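Local structure of aminopeptidase-like protein (Chaetomium thermophilum, 5JM6) at residues 317-322 against 503-508; 414-420 against 446-451. The protein probably works as a zinc-dependent aminopeptidase of the M18 family, removing residues from the N-termini of peptides, and assembles into a dodecamer. All blocks are in the same frame, centred on the assembly; numbering follows the deposited sequence.

Contact 1 (317-322 against 503-508)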
loop_
_atom_site.group_PDB
_atom_site.type_symbol
_atom_site.label_atom_id
_atom_site.label_comp_id
_atom_site.label_asym_id
_atom_site.label_seq_id
_atom_site.Cartn_x
_atom_site.Cartn_y
_atom_site.Cartn_z
ATOM N N ALA A 317 45.937 13.678 -32.468
ATOM C CA ALA A 317 47.195 13.120 -31.986
ATOM C C ALA A 317 47.934 12.411 -33.114
ATOM O O ALA A 317 49.147 12.562 -33.260
ATOM C CB ALA A 317 46.953 12.172 -30.836
ATOM N N LEU A 318 47.200 11.642 -33.913
ATOM C CA LEU A 318 47.801 10.964 -35.054
ATOM C C LEU A 318 48.383 11.977 -36.036
ATOM O O LEU A 318 49.521 11.834 -36.479
ATOM C CB LEU A 318 46.780 10.071 -35.760
ATOM C CG LEU A 318 47.352 9.192 -36.873
ATOM C CD1 LEU A 318 48.440 8.282 -36.321
ATOM C CD2 LEU A 318 46.256 8.376 -37.533
ATOM N N LEU A 319 47.606 13.006 -36.363
ATOM C CA LEU A 319 48.071 14.039 -37.283
ATOM C C LEU A 319 49.300 14.775 -36.750
ATOM O O LEU A 319 50.116 15.270 -37.525
ATOM C CB LEU A 319 46.957 15.050 -37.576
ATOM C CG LEU A 319 45.765 14.589 -38.419
ATOM C CD1 LEU A 319 44.872 15.774 -38.758
ATOM C CD2 LEU A 319 46.225 13.881 -39.685
ATOM N N HIS A 320 49.415 14.871 -35.430
ATOM C CA HIS A 320 50.534 15.578 -34.810
ATOM C C HIS A 320 51.664 14.672 -34.309
ATOM O O HIS A 320 52.619 15.154 -33.700
ATOM C CB HIS A 320 50.022 16.454 -33.668
ATOM C CG HIS A 320 49.296 17.678 -34.132
ATOM N ND1 HIS A 320 49.858 18.935 -34.097
ATOM C CD2 HIS A 320 48.058 17.835 -34.658
ATOM C CE1 HIS A 320 48.996 19.816 -34.573
ATOM N NE2 HIS A 320 47.895 19.174 -34.920
ATOM N N ALA A 321 51.556 13.370 -34.545
ATOM C CA ALA A 321 52.559 12.432 -34.047
ATOM C C ALA A 321 53.892 12.575 -34.781
ATOM O O ALA A 321 53.939 13.050 -35.916
ATOM C CB ALA A 321 52.049 11.004 -34.159
ATOM N N LYS A 322 54.973 12.169 -34.120
ATOM C CA LYS A 322 56.284 12.108 -34.758
ATOM C C LYS A 322 56.289 11.085 -35.883
ATOM O O LYS A 322 55.594 10.072 -35.802
ATOM C CB LYS A 322 57.376 11.720 -33.753
ATOM C CG LYS A 322 57.759 12.757 -32.712
ATOM C CD LYS A 322 58.911 12.221 -31.860
ATOM C CE LYS A 322 58.988 12.896 -30.499
ATOM N NZ LYS A 322 59.945 12.201 -29.588
ATOM N N TYR A 503 47.446 11.514 -25.909
ATOM C CA TYR A 503 47.398 10.505 -26.961
ATOM C C TYR A 503 48.644 10.559 -27.836
ATOM O O TYR A 503 49.201 9.520 -28.190
ATOM C CB TYR A 503 46.155 10.675 -27.831
ATOM C CG TYR A 503 44.852 10.428 -27.120
ATOM C CD1 TYR A 503 44.724 9.406 -26.188
ATOM C CD2 TYR A 503 43.746 11.220 -27.382
ATOM C CE1 TYR A 503 43.527 9.182 -25.539
ATOM C CE2 TYR A 503 42.549 11.007 -26.740
ATOM C CZ TYR A 503 42.444 9.988 -25.821
ATOM O OH TYR A 503 41.246 9.782 -25.181
ATOM N N LYS A 504 49.076 11.767 -28.189
ATOM C CA LYS A 504 50.304 11.919 -28.961
ATOM C C LYS A 504 51.473 11.329 -28.187
ATOM O O LYS A 504 52.353 10.694 -28.765
ATOM C CB LYS A 504 50.590 13.384 -29.295
ATOM C CG LYS A 504 51.867 13.563 -30.111
ATOM C CD LYS A 504 52.305 15.014 -30.196
ATOM C CE LYS A 504 53.815 15.126 -30.373
ATOM N NZ LYS A 504 54.254 15.049 -31.795
ATOM N N GLY A 505 51.468 11.538 -26.874
ATOM C CA GLY A 505 52.490 10.977 -26.014
ATOM C C GLY A 505 52.526 9.465 -26.104
ATOM O O GLY A 505 53.597 8.863 -26.156
ATOM N N PHE A 506 51.349 8.851 -26.135
ATOM C CA PHE A 506 51.248 7.399 -26.216
ATOM C C PHE A 506 51.778 6.867 -27.547
ATOM O O PHE A 506 52.642 5.991 -27.566
ATOM C CB PHE A 506 49.800 6.959 -25.997
ATOM C CG PHE A 506 49.520 5.550 -26.432
ATOM C CD1 PHE A 506 49.941 4.475 -25.668
ATOM C CD2 PHE A 506 48.823 5.304 -27.603
ATOM C CE1 PHE A 506 49.680 3.179 -26.072
ATOM C CE2 PHE A 506 48.558 4.012 -28.011
ATOM C CZ PHE A 506 48.986 2.947 -27.244
ATOM N N LEU A 507 51.268 7.396 -28.656
ATOM C CA LEU A 507 51.704 6.937 -29.970
ATOM C C LEU A 507 53.205 7.150 -30.158
ATOM O O LEU A 507 53.889 6.303 -30.731
ATOM C CB LEU A 507 50.920 7.644 -31.081
ATOM C CG LEU A 507 49.402 7.419 -31.103
ATOM C CD1 LEU A 507 48.734 8.371 -32.079
ATOM C CD2 LEU A 507 49.050 5.978 -31.444
ATOM N N ASP A 508 53.726 8.264 -29.654
ATOM C CA ASP A 508 55.144 8.565 -29.829
ATOM C C ASP A 508 56.046 7.744 -28.905
ATOM O O ASP A 508 57.142 7.350 -29.303
ATOM C CB ASP A 508 55.412 10.060 -29.614
ATOM C CG ASP A 508 54.863 10.925 -30.738
ATOM O OD1 ASP A 508 54.373 10.369 -31.744
ATOM O OD2 ASP A 508 54.937 12.166 -30.621
#
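The carboxylate of Asp508 is the flat group through which the helix 495-514 grips the chain leaving the helix 305-320. Lys322 donates its backbone N-H to OD1 of Asp508, with N and OD1 3.0 Å apart; the donor arrives on the syn side but 31° out of the carboxylate plane, and a second, weak bond runs from the same N to OD2. Next to this bond, Ala321 sets its CB 3.4 Å from OD1 of Asp508, while the aliphatic chain of Lys322 crosses the aspartate side chain at about a right angle, its CG 3.6 Å from OD2 of Asp508. Within the same helix, the ammonium of Lys504 forms a salt bridge to OD2 of Asp508, its hydrogen bond weak, and the carboxylate has a second cationic partner, Lys331 of the sheet beneath, at OD1. Two lysines thus share one carboxylate, which would be expected to stabilise its charged form.

Lys504 also reaches across the contact. Its CG stands opposite the backbone N (chi1 -180°), and a final bend at chi4 (86°) turns NZ onto the carbonyl O of His320, a hydrogen bond near the C-terminal end of the helix 305-320. The ring of His320 meets Phe54 edge-to-face.

Closer to the core the contact is apolar. CB of Ala317 lies 3.5 Å from CB of Tyr503, whose ring runs off along the underside of the helix 305-320 toward Cys310 and Ala313. Beside them CD1 of Leu318 meets CD1 of Leu507 at 4.3 Å, and both leucines rest on the strand 330-336. Two neighbouring helices packed on the same face of a mixed sheet, joined by hydrogen bonds from Lys504 and to Asp508, exemplify the alpha/beta catalytic domain of M18 zinc aminopeptidases.

Contact 2 (414-420 against 446-451)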
loop_
_atom_site.group_PDB
_atom_site.type_symbol
_atom_site.label_atom_id
_atom_site.label_comp_id
_atom_site.label_asym_id
_atom_site.label_seq_id
_atom_site.Cartn_x
_atom_site.Cartn_y
_atom_site.Cartn_z
ATOM N N VAL A 414 42.746 19.313 -16.321
ATOM C CA VAL A 414 43.854 18.694 -15.608
ATOM C C VAL A 414 44.546 17.702 -16.532
ATOM O O VAL A 414 45.741 17.810 -16.805
ATOM C CB VAL A 414 43.383 17.999 -14.319
ATOM C CG1 VAL A 414 44.454 17.069 -13.787
ATOM C CG2 VAL A 414 43.015 19.036 -13.272
ATOM N N GLY A 415 43.789 16.717 -16.990
ATOM C CA GLY A 415 44.328 15.729 -17.895
ATOM C C GLY A 415 43.401 14.547 -18.013
ATOM O O GLY A 415 42.295 14.542 -17.474
ATOM N N VAL A 416 43.871 13.531 -18.718
ATOM C CA VAL A 416 43.060 12.368 -18.998
ATOM C C VAL A 416 42.939 11.455 -17.777
ATOM O O VAL A 416 43.862 11.353 -16.967
ATOM C CB VAL A 416 43.640 11.601 -20.184
ATOM C CG1 VAL A 416 42.654 10.617 -20.667
ATOM C CG2 VAL A 416 43.959 12.567 -21.309
ATOM N N ALA A 417 41.786 10.807 -17.645
ATOM C CA ALA A 417 41.539 9.890 -16.544
ATOM C C ALA A 417 41.718 8.445 -16.986
ATOM O O ALA A 417 41.218 8.040 -18.035
ATOM C CB ALA A 417 40.138 10.097 -15.985
ATOM N N LEU A 418 42.439 7.670 -16.183
ATOM C CA LEU A 418 42.504 6.232 -16.394
ATOM C C LEU A 418 41.318 5.611 -15.673
ATOM O O LEU A 418 41.199 5.707 -14.451
ATOM C CB LEU A 418 43.827 5.647 -15.892
ATOM C CG LEU A 418 45.076 5.760 -16.778
ATOM C CD1 LEU A 418 45.313 7.175 -17.277
ATOM C CD2 LEU A 418 46.298 5.263 -16.029
ATOM N N CYS A 419 40.438 4.984 -16.444
ATOM C CA CYS A 419 39.202 4.432 -15.913
ATOM C C CYS A 419 39.434 3.004 -15.434
ATOM O O CYS A 419 39.916 2.161 -16.189
ATOM C CB CYS A 419 38.105 4.477 -16.980
ATOM S SG CYS A 419 36.418 4.585 -16.349
ATOM N N VAL A 420 39.105 2.745 -14.171
ATOM C CA VAL A 420 39.309 1.433 -13.563
ATOM C C VAL A 420 37.993 0.900 -13.002
ATOM O O VAL A 420 37.162 1.670 -12.522
ATOM C CB VAL A 420 40.365 1.491 -12.431
ATOM C CG1 VAL A 420 40.689 0.093 -11.916
ATOM C CG2 VAL A 420 41.628 2.187 -12.910
ATOM N N VAL A 446 49.706 14.691 -16.580
ATOM C CA VAL A 446 49.295 14.183 -15.283
ATOM C C VAL A 446 48.050 13.337 -15.553
ATOM O O VAL A 446 47.087 13.823 -16.147
ATOM C CB VAL A 446 48.947 15.320 -14.309
ATOM C CG1 VAL A 446 50.174 16.177 -14.033
ATOM C CG2 VAL A 446 47.811 16.166 -14.863
ATOM N N ASN A 447 48.063 12.078 -15.123
ATOM C CA ASN A 447 46.927 11.191 -15.340
ATOM C C ASN A 447 46.037 11.144 -14.114
ATOM O O ASN A 447 46.520 10.996 -12.994
ATOM C CB ASN A 447 47.390 9.772 -15.681
ATOM C CG ASN A 447 48.114 9.691 -17.007
ATOM O OD1 ASN A 447 48.092 10.630 -17.802
ATOM N ND2 ASN A 447 48.754 8.553 -17.259
ATOM N N GLN A 448 44.733 11.263 -14.327
ATOM C CA GLN A 448 43.788 11.149 -13.229
ATOM C C GLN A 448 43.270 9.717 -13.134
ATOM O O GLN A 448 43.647 8.857 -13.929
ATOM C CB GLN A 448 42.638 12.139 -13.414
ATOM C CG GLN A 448 43.117 13.558 -13.672
ATOM C CD GLN A 448 42.004 14.580 -13.600
ATOM O OE1 GLN A 448 41.437 14.822 -12.536
ATOM N NE2 GLN A 448 41.690 15.193 -14.734
ATOM N N ARG A 449 42.422 9.462 -12.145
ATOM C CA ARG A 449 41.766 8.168 -12.019
ATOM C C ARG A 449 40.256 8.365 -11.993
ATOM O O ARG A 449 39.756 9.316 -11.392
ATOM C CB ARG A 449 42.227 7.430 -10.758
ATOM C CG ARG A 449 43.740 7.286 -10.610
ATOM C CD ARG A 449 44.345 6.537 -11.786
ATOM N NE ARG A 449 45.650 5.951 -11.477
ATOM C CZ ARG A 449 46.808 6.402 -11.949
ATOM N NH1 ARG A 449 46.838 7.457 -12.753
ATOM N NH2 ARG A 449 47.941 5.798 -11.616
ATOM N N HIS A 450 39.535 7.471 -12.661
ATOM C CA HIS A 450 38.079 7.492 -12.638
ATOM C C HIS A 450 37.537 6.129 -12.241
ATOM O O HIS A 450 38.025 5.098 -12.705
ATOM C CB HIS A 450 37.508 7.900 -13.994
ATOM C CG HIS A 450 36.050 7.594 -14.143
ATOM N ND1 HIS A 450 35.564 6.733 -15.104
ATOM C CD2 HIS A 450 34.975 8.014 -13.437
ATOM C CE1 HIS A 450 34.250 6.648 -14.992
ATOM N NE2 HIS A 450 33.867 7.415 -13.988
ATOM N N MET A 451 36.555 6.128 -11.346
ATOM C CA MET A 451 35.925 4.892 -10.914
ATOM C C MET A 451 34.517 5.163 -10.386
ATOM O O MET A 451 34.285 6.193 -9.754
ATOM C CB MET A 451 36.794 4.233 -9.847
ATOM C CG MET A 451 36.422 2.820 -9.507
ATOM S SD MET A 451 37.562 2.163 -8.283
ATOM C CE MET A 451 37.238 0.422 -8.478
HETATM O O HOH W 1 48.091 16.841 -18.532
#
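Gln448, Leu418 and His450 are the three residues most buried by the pairing of two parallel strands, twisted by 34° against each other (segment axes). Gln448 is bound through both backbone and side chain: its N donates to Val416 O at 2.8 Å and its O accepts from Leu418 N, while the extended side chain reaches back along the incoming loop. There NE2 gives a hydrogen to Gly415 O at 2.9 Å; the acceptor lies near the amide plane of Gln448, but the donor stands 38° out of the carbonyl plane of Gly415. CG1 of Val414 lies against CD of Gln448, the two side chains crossing at about a right angle. OE1 is taken by the backbone N of Arg411, so both ends of the amide are held and its rotation is fixed.

Leu418 occupies the sheet face turned to the helix 430-443. One branch, CD1, touches CB of Asn447 at 3.7 Å; the other, CD2, sits over a face of the Arg449 guanidinium, 4.0 Å from NH1 of Arg449, and the two side chains run side by side. Asp437 of that helix pairs with the guanidinium and also accepts from Asn447.

His450 continues the pairing, its N bonding Leu418 O and its O accepting from Val420 N. CB of His450 lies 4.0 Å from CB of Ala417, on the face where Thr393 and Pro410 pack against them. Val420 and Met451 pack on Pro143 and Ala159 of a second subunit. Strand 417-419, helix 430-443 and strand 448-450 make a beta-alpha-beta crossover at the edge of the central mixed sheet.

How the contacts relate
Contact 1 and contact 2 belong to the same alpha/beta domain, contact 1 in the helical layer over the interior strands and contact 2 within the sheet, at its edge strand within this chain. Their centres are 19 Å apart and their nearest atoms about 5 Å, without touching. The helix 495-514 joins them, for Phe502, adjacent to Tyr503 of contact 1, packs on Val416 and Asn447 of contact 2. Both lie near the zinc site without touching it: the side chains of Tyr503 and Cys419 each lie about 8 Å from that of the zinc ligand Asp391, and each is about 11 Å from a bound zinc ion.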